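Local structure of terminal oxygenase component of carbazole (Janthinobacterium sp., 7BUG) at residues Asp148-Ile160 and Lys271-Trp285. The protein dioxygenates carbazole at its angular C-9a and adjacent C-1 positions, as the terminal Rieske-type oxygenase of the carbazole 1,9a-dioxygenase system. Residues are numbered along the deposited sequence; the frame is centred on the assembly and turned at random. Where two conformers were deposited one is given.
Sequences DTPPNFLDDDMEI and KVNPFPNPDMMQFEW
A chi1 of -180° turns Phe153 away from its own backbone N and sets its ring where it meets both Phe283 and Trp285, whose own CG atoms both stand anti to the carbonyl carbon. The result is an aromatic cluster on the antiparallel sheet of the Bet v 1-like ring-hydroxylase domain, where the loop leading into edge strand 158-167 folds over strands 269-273 and 281-288. Two T-shaped pairs follow one another. Phe153 turns its CD1 edge to the face of Phe283, the planes at 85° and the centroids 5.2 Å apart, while its CB sits over that same ring in a CH-pi contact. Trp285 in turn drives CH2 over the centre of the Phe153 face, 3.7 Å from CE1 of Phe153.

Pro150 fills the corner beside them, its CB at the edge of Phe283 and its CD against Trp285 CZ2; it also touches Trp265 of strand 261-265. Ile160 brings CD1 obliquely to within 3.8 Å of Phe283 CE1, on the side of the ring where Phe153 lies. Farther along, the bent chain of Met158 lays CE against SD of Met281.

Lys271 runs fully extended past Pro150 to the type II turn 150-153, and its NZ donates to Pro151 O at 2.9 Å, coming from above the carbonyl plane. Asn152 OD1 lies 2.9 Å from Lys271 NZ, and the Asn152 amide is held by a nearly straight bond (168°) from its ND2 to in-plane Asp155 OD2. At the Trp285 end a single water bridges the segments, accepting from Trp285 NE1 at 2.8 Å and donating to Asp148 O at 2.6 Å.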
loop_
_atom_site.group_PDB
_atom_site.type_symbol
_atom_site.label_atom_id
_atom_site.label_comp_id
_atom_site.label_asym_id
_atom_site.label_seq_id
_atom_site.Cartn_x
_atom_site.Cartn_y
_atom_site.Cartn_z
ATOM N N ASP A 148 -7.111 -28.195 22.990
ATOM C CA ASP A 148 -6.616 -26.878 22.509
ATOM C C ASP A 148 -6.989 -25.811 23.521
ATOM O O ASP A 148 -7.013 -24.631 23.138
ATOM C CB ASP A 148 -7.187 -26.557 21.130
ATOM C CG ASP A 148 -6.582 -27.389 20.009
ATOM O OD1 ASP A 148 -5.492 -27.937 20.202
ATOM O OD2 ASP A 148 -7.267 -27.537 18.955
ATOM N N THR A 149 -7.151 -26.168 24.787
ATOM C CA THR A 149 -7.490 -25.203 25.853
ATOM C C THR A 149 -6.576 -25.512 27.010
ATOM O O THR A 149 -6.142 -26.657 27.185
ATOM C CB THR A 149 -8.961 -25.229 26.281
ATOM O OG1 THR A 149 -9.310 -26.552 26.696
ATOM C CG2 THR A 149 -9.915 -24.836 25.188
ATOM N N PRO A 150 -6.173 -24.501 27.788
ATOM C CA PRO A 150 -5.255 -24.765 28.881
ATOM C C PRO A 150 -5.970 -25.569 29.950
ATOM O O PRO A 150 -7.197 -25.509 30.072
ATOM C CB PRO A 150 -4.939 -23.363 29.437
ATOM C CG PRO A 150 -5.250 -22.473 28.278
ATOM C CD PRO A 150 -6.469 -23.072 27.597
ATOM N N PRO A 151 -5.212 -26.246 30.818
ATOM C CA PRO A 151 -5.840 -26.928 31.953
ATOM C C PRO A 151 -6.678 -25.944 32.800
ATOM O O PRO A 151 -6.283 -24.784 32.968
ATOM C CB PRO A 151 -4.652 -27.465 32.766
ATOM C CG PRO A 151 -3.469 -27.444 31.841
ATOM C CD PRO A 151 -3.751 -26.347 30.827
ATOM N N ASN A 152 -7.820 -26.438 33.298
ATOM C CA ASN A 152 -8.788 -25.775 34.225
ATOM C C ASN A 152 -9.738 -24.845 33.473
ATOM O O ASN A 152 -10.715 -24.435 34.049
ATOM C CB ASN A 152 -8.094 -25.113 35.432
ATOM C CG ASN A 152 -7.253 -26.119 36.212
ATOM O OD1 ASN A 152 -6.048 -26.214 36.022
ATOM N ND2 ASN A 152 -7.908 -26.974 36.992
ATOM N N PHE A 153 -9.462 -24.456 32.218
ATOM C CA PHE A 153 -10.349 -23.528 31.501
ATOM C C PHE A 153 -11.764 -24.094 31.429
ATOM O O PHE A 153 -12.727 -23.321 31.611
ATOM C CB PHE A 153 -9.826 -23.235 30.106
ATOM C CG PHE A 153 -10.690 -22.280 29.326
ATOM C CD1 PHE A 153 -10.623 -20.928 29.592
ATOM C CD2 PHE A 153 -11.595 -22.724 28.372
ATOM C CE1 PHE A 153 -11.424 -20.028 28.907
ATOM C CE2 PHE A 153 -12.412 -21.830 27.706
ATOM C CZ PHE A 153 -12.281 -20.471 27.945
ATOM N N LEU A 154 -11.891 -25.411 31.215
ATOM C CA LEU A 154 -13.219 -26.063 31.073
ATOM C C LEU A 154 -13.723 -26.668 32.403
ATOM O O LEU A 154 -14.745 -27.378 32.371
ATOM C CB LEU A 154 -13.123 -27.126 29.983
ATOM C CG LEU A 154 -12.816 -26.597 28.581
ATOM C CD1 LEU A 154 -12.607 -27.756 27.611
ATOM C CD2 LEU A 154 -13.902 -25.666 28.073
ATOM N N ASP A 155 -13.085 -26.418 33.536
ATOM C CA ASP A 155 -13.607 -26.922 34.847
ATOM C C ASP A 155 -15.082 -26.531 34.969
ATOM O O ASP A 155 -15.395 -25.376 34.708
ATOM C CB ASP A 155 -12.770 -26.429 36.026
ATOM C CG ASP A 155 -11.444 -27.151 36.131
ATOM O OD1 ASP A 155 -11.225 -28.063 35.309
ATOM O OD2 ASP A 155 -10.628 -26.763 37.000
ATOM N N ASP A 156 -15.938 -27.427 35.489
ATOM C CA ASP A 156 -17.382 -27.156 35.680
ATOM C C ASP A 156 -17.572 -25.799 36.383
ATOM O O ASP A 156 -18.509 -25.071 36.006
ATOM C CB ASP A 156 -18.056 -28.283 36.477
ATOM C CG ASP A 156 -19.552 -28.078 36.682
ATOM O OD1 ASP A 156 -20.246 -27.816 35.669
ATOM O OD2 ASP A 156 -20.018 -28.131 37.863
ATOM N N ASP A 157 -16.807 -25.511 37.430
ATOM C CA ASP A 157 -17.097 -24.357 38.329
ATOM C C ASP A 157 -16.334 -23.097 37.886
ATOM O O ASP A 157 -16.573 -22.032 38.443
ATOM C CB ASP A 157 -16.822 -24.696 39.804
ATOM C CG ASP A 157 -15.366 -24.900 40.173
ATOM O OD1 ASP A 157 -14.542 -25.211 39.252
ATOM O OD2 ASP A 157 -15.044 -24.727 41.395
ATOM N N MET A 158 -15.507 -23.191 36.854
ATOM C CA MET A 158 -14.713 -22.026 36.386
ATOM C C MET A 158 -15.608 -21.060 35.603
ATOM O O MET A 158 -16.238 -21.461 34.606
ATOM C CB MET A 158 -13.552 -22.508 35.520
ATOM C CG MET A 158 -12.619 -21.373 35.126
ATOM S SD MET A 158 -11.613 -20.784 36.498
ATOM C CE MET A 158 -10.590 -22.201 36.891
ATOM N N GLU A 159 -15.789 -19.844 36.125
ATOM C CA GLU A 159 -16.550 -18.772 35.449
ATOM C C GLU A 159 -15.548 -17.940 34.646
ATOM O O GLU A 159 -14.490 -17.522 35.214
ATOM C CB GLU A 159 -17.364 -17.931 36.431
ATOM C CG GLU A 159 -18.532 -18.710 37.012
ATOM C CD GLU A 159 -19.488 -19.302 35.982
ATOM O OE1 GLU A 159 -19.876 -18.583 35.026
ATOM O OE2 GLU A 159 -19.889 -20.487 36.169
ATOM N N ILE A 160 -15.863 -17.802 33.378
ATOM C CA ILE A 160 -14.995 -17.087 32.417
ATOM C C ILE A 160 -15.669 -15.787 32.013
ATOM O O ILE A 160 -16.837 -15.782 31.614
ATOM C CB ILE A 160 -14.714 -17.992 31.220
ATOM C CG1 ILE A 160 -13.862 -19.217 31.586
ATOM C CG2 ILE A 160 -14.108 -17.171 30.099
ATOM C CD1 ILE A 160 -12.501 -18.938 32.183
ATOM N N LYS A 271 -1.744 -19.284 29.946
ATOM C CA LYS A 271 -2.389 -19.396 31.266
ATOM C C LYS A 271 -1.452 -18.826 32.319
ATOM O O LYS A 271 -0.288 -19.244 32.392
ATOM C CB LYS A 271 -2.712 -20.854 31.560
ATOM C CG LYS A 271 -3.327 -21.056 32.937
ATOM C CD LYS A 271 -3.626 -22.498 33.247
ATOM C CE LYS A 271 -4.007 -22.700 34.688
ATOM N NZ LYS A 271 -4.336 -24.114 34.974
ATOM N N VAL A 272 -1.984 -17.892 33.100
ATOM C CA VAL A 272 -1.212 -17.290 34.218
ATOM C C VAL A 272 -2.033 -17.449 35.488
ATOM O O VAL A 272 -3.180 -16.980 35.538
ATOM C CB VAL A 272 -0.897 -15.810 33.976
ATOM C CG1 VAL A 272 -0.037 -15.244 35.113
ATOM C CG2 VAL A 272 -0.275 -15.552 32.624
ATOM N N ASN A 273 -1.457 -18.160 36.438
ATOM C CA ASN A 273 -2.177 -18.585 37.655
ATOM C C ASN A 273 -1.325 -18.318 38.882
ATOM O O ASN A 273 -0.211 -18.842 38.960
ATOM C CB ASN A 273 -2.437 -20.090 37.631
ATOM C CG ASN A 273 -3.294 -20.510 38.800
ATOM O OD1 ASN A 273 -4.096 -19.733 39.311
ATOM N ND2 ASN A 273 -3.141 -21.745 39.204
ATOM N N PRO A 274 -1.814 -17.538 39.865
ATOM C CA PRO A 274 -3.031 -16.747 39.752
ATOM C C PRO A 274 -2.719 -15.381 39.117
ATOM O O PRO A 274 -1.602 -14.936 39.122
ATOM C CB PRO A 274 -3.477 -16.637 41.230
ATOM C CG PRO A 274 -2.206 -16.606 42.013
ATOM C CD PRO A 274 -1.209 -17.408 41.201
ATOM N N PHE A 275 -3.733 -14.730 38.578
ATOM C CA PHE A 275 -3.616 -13.377 37.981
ATOM C C PHE A 275 -4.986 -12.898 37.579
ATOM O O PHE A 275 -5.769 -13.733 37.142
ATOM C CB PHE A 275 -2.741 -13.399 36.732
ATOM C CG PHE A 275 -2.144 -12.047 36.446
ATOM C CD1 PHE A 275 -1.013 -11.635 37.128
ATOM C CD2 PHE A 275 -2.745 -11.196 35.533
ATOM C CE1 PHE A 275 -0.501 -10.367 36.900
ATOM C CE2 PHE A 275 -2.223 -9.925 35.312
ATOM C CZ PHE A 275 -1.115 -9.524 36.019
ATOM N N PRO A 276 -5.366 -11.602 37.709
ATOM C CA PRO A 276 -4.524 -10.522 38.282
ATOM C C PRO A 276 -4.646 -10.368 39.813
ATOM O O PRO A 276 -4.093 -9.421 40.402
ATOM C CB PRO A 276 -5.146 -9.312 37.576
ATOM C CG PRO A 276 -6.616 -9.661 37.572
ATOM C CD PRO A 276 -6.600 -11.094 37.116
ATOM N N ASN A 277 -5.301 -11.346 40.433
ATOM C CA ASN A 277 -5.539 -11.442 41.906
ATOM C C ASN A 277 -5.334 -12.894 42.324
ATOM O O ASN A 277 -5.440 -13.809 41.499
ATOM C CB ASN A 277 -6.899 -10.857 42.244
ATOM C CG ASN A 277 -6.991 -10.333 43.663
ATOM O OD1 ASN A 277 -6.140 -9.558 44.077
ATOM N ND2 ASN A 277 -8.000 -10.780 44.399
ATOM N N PRO A 278 -4.964 -13.189 43.598
ATOM C CA PRO A 278 -4.645 -14.564 43.985
ATOM C C PRO A 278 -5.780 -15.587 43.841
ATOM O O PRO A 278 -5.461 -16.750 43.913
ATOM C CB PRO A 278 -4.146 -14.420 45.438
ATOM C CG PRO A 278 -3.577 -13.010 45.443
ATOM C CD PRO A 278 -4.602 -12.226 44.664
ATOM N N ASP A 279 -7.028 -15.143 43.640
ATOM C CA ASP A 279 -8.257 -15.964 43.612
ATOM C C ASP A 279 -8.697 -16.225 42.164
ATOM O O ASP A 279 -9.756 -16.890 41.931
ATOM C CB ASP A 279 -9.346 -15.270 44.438
ATOM C CG ASP A 279 -9.792 -13.933 43.848
ATOM O OD1 ASP A 279 -8.937 -13.227 43.301
ATOM O OD2 ASP A 279 -11.016 -13.624 43.902
ATOM N N MET A 280 -7.934 -15.744 41.187
ATOM C CA MET A 280 -8.394 -15.891 39.784
ATOM C C MET A 280 -7.220 -16.246 38.871
ATOM O O MET A 280 -6.073 -16.239 39.308
ATOM C CB MET A 280 -9.165 -14.646 39.343
ATOM C CG MET A 280 -8.394 -13.400 39.223
ATOM S SD MET A 280 -9.530 -11.921 39.331
ATOM C CE MET A 280 -10.910 -12.332 38.308
ATOM N N MET A 281 -7.515 -16.600 37.620
ATOM C CA MET A 281 -6.440 -16.892 36.664
ATOM C C MET A 281 -6.743 -16.249 35.317
ATOM O O MET A 281 -7.866 -15.859 35.077
ATOM C CB MET A 281 -6.191 -18.392 36.505
ATOM C CG MET A 281 -7.382 -19.207 36.259
ATOM S SD MET A 281 -6.980 -20.997 36.529
ATOM C CE MET A 281 -7.134 -21.152 38.309
ATOM N N GLN A 282 -5.691 -16.033 34.538
ATOM C CA GLN A 282 -5.864 -15.384 33.230
ATOM C C GLN A 282 -5.578 -16.400 32.123
ATOM O O GLN A 282 -4.546 -17.055 32.173
ATOM C CB GLN A 282 -5.005 -14.127 33.168
ATOM C CG GLN A 282 -5.137 -13.370 31.867
ATOM C CD GLN A 282 -4.787 -11.895 31.939
ATOM O OE1 GLN A 282 -4.774 -11.311 33.025
ATOM N NE2 GLN A 282 -4.501 -11.279 30.790
ATOM N N PHE A 283 -6.475 -16.486 31.155
ATOM C CA PHE A 283 -6.225 -17.299 29.943
ATOM C C PHE A 283 -6.377 -16.365 28.749
ATOM O O PHE A 283 -7.421 -15.715 28.602
ATOM C CB PHE A 283 -7.215 -18.457 29.832
ATOM C CG PHE A 283 -7.507 -19.296 31.056
ATOM C CD1 PHE A 283 -8.538 -18.952 31.931
ATOM C CD2 PHE A 283 -6.795 -20.464 31.314
ATOM C CE1 PHE A 283 -8.852 -19.767 33.016
ATOM C CE2 PHE A 283 -7.131 -21.279 32.388
ATOM C CZ PHE A 283 -8.177 -20.944 33.212
ATOM N N GLU A 284 -5.353 -16.262 27.906
ATOM C CA GLU A 284 -5.467 -15.339 26.777
ATOM C C GLU A 284 -4.931 -16.030 25.515
ATOM O O GLU A 284 -3.853 -16.639 25.505
ATOM C CB GLU A 284 -4.814 -13.980 27.082
ATOM C CG GLU A 284 -3.362 -14.057 27.377
ATOM C CD GLU A 284 -2.751 -12.659 27.593
ATOM O OE1 GLU A 284 -3.490 -11.813 28.165
ATOM O OE2 GLU A 284 -1.646 -12.413 27.129
ATOM N N TRP A 285 -5.699 -15.865 24.452
ATOM C CA TRP A 285 -5.358 -16.396 23.123
ATOM C C TRP A 285 -4.840 -15.255 22.246
ATOM O O TRP A 285 -5.355 -14.109 22.366
ATOM C CB TRP A 285 -6.571 -17.019 22.457
ATOM C CG TRP A 285 -6.989 -18.378 22.936
ATOM C CD1 TRP A 285 -6.806 -19.512 22.214
ATOM C CD2 TRP A 285 -7.700 -18.772 24.131
ATOM N NE1 TRP A 285 -7.375 -20.588 22.840
ATOM C CE2 TRP A 285 -7.914 -20.167 24.028
ATOM C CE3 TRP A 285 -8.186 -18.095 25.256
ATOM C CZ2 TRP A 285 -8.580 -20.888 25.016
ATOM C CZ3 TRP A 285 -8.872 -18.823 26.219
ATOM C CH2 TRP A 285 -9.046 -20.196 26.088
HETATM O O HOH W 1 -8.215 -22.940 21.490
#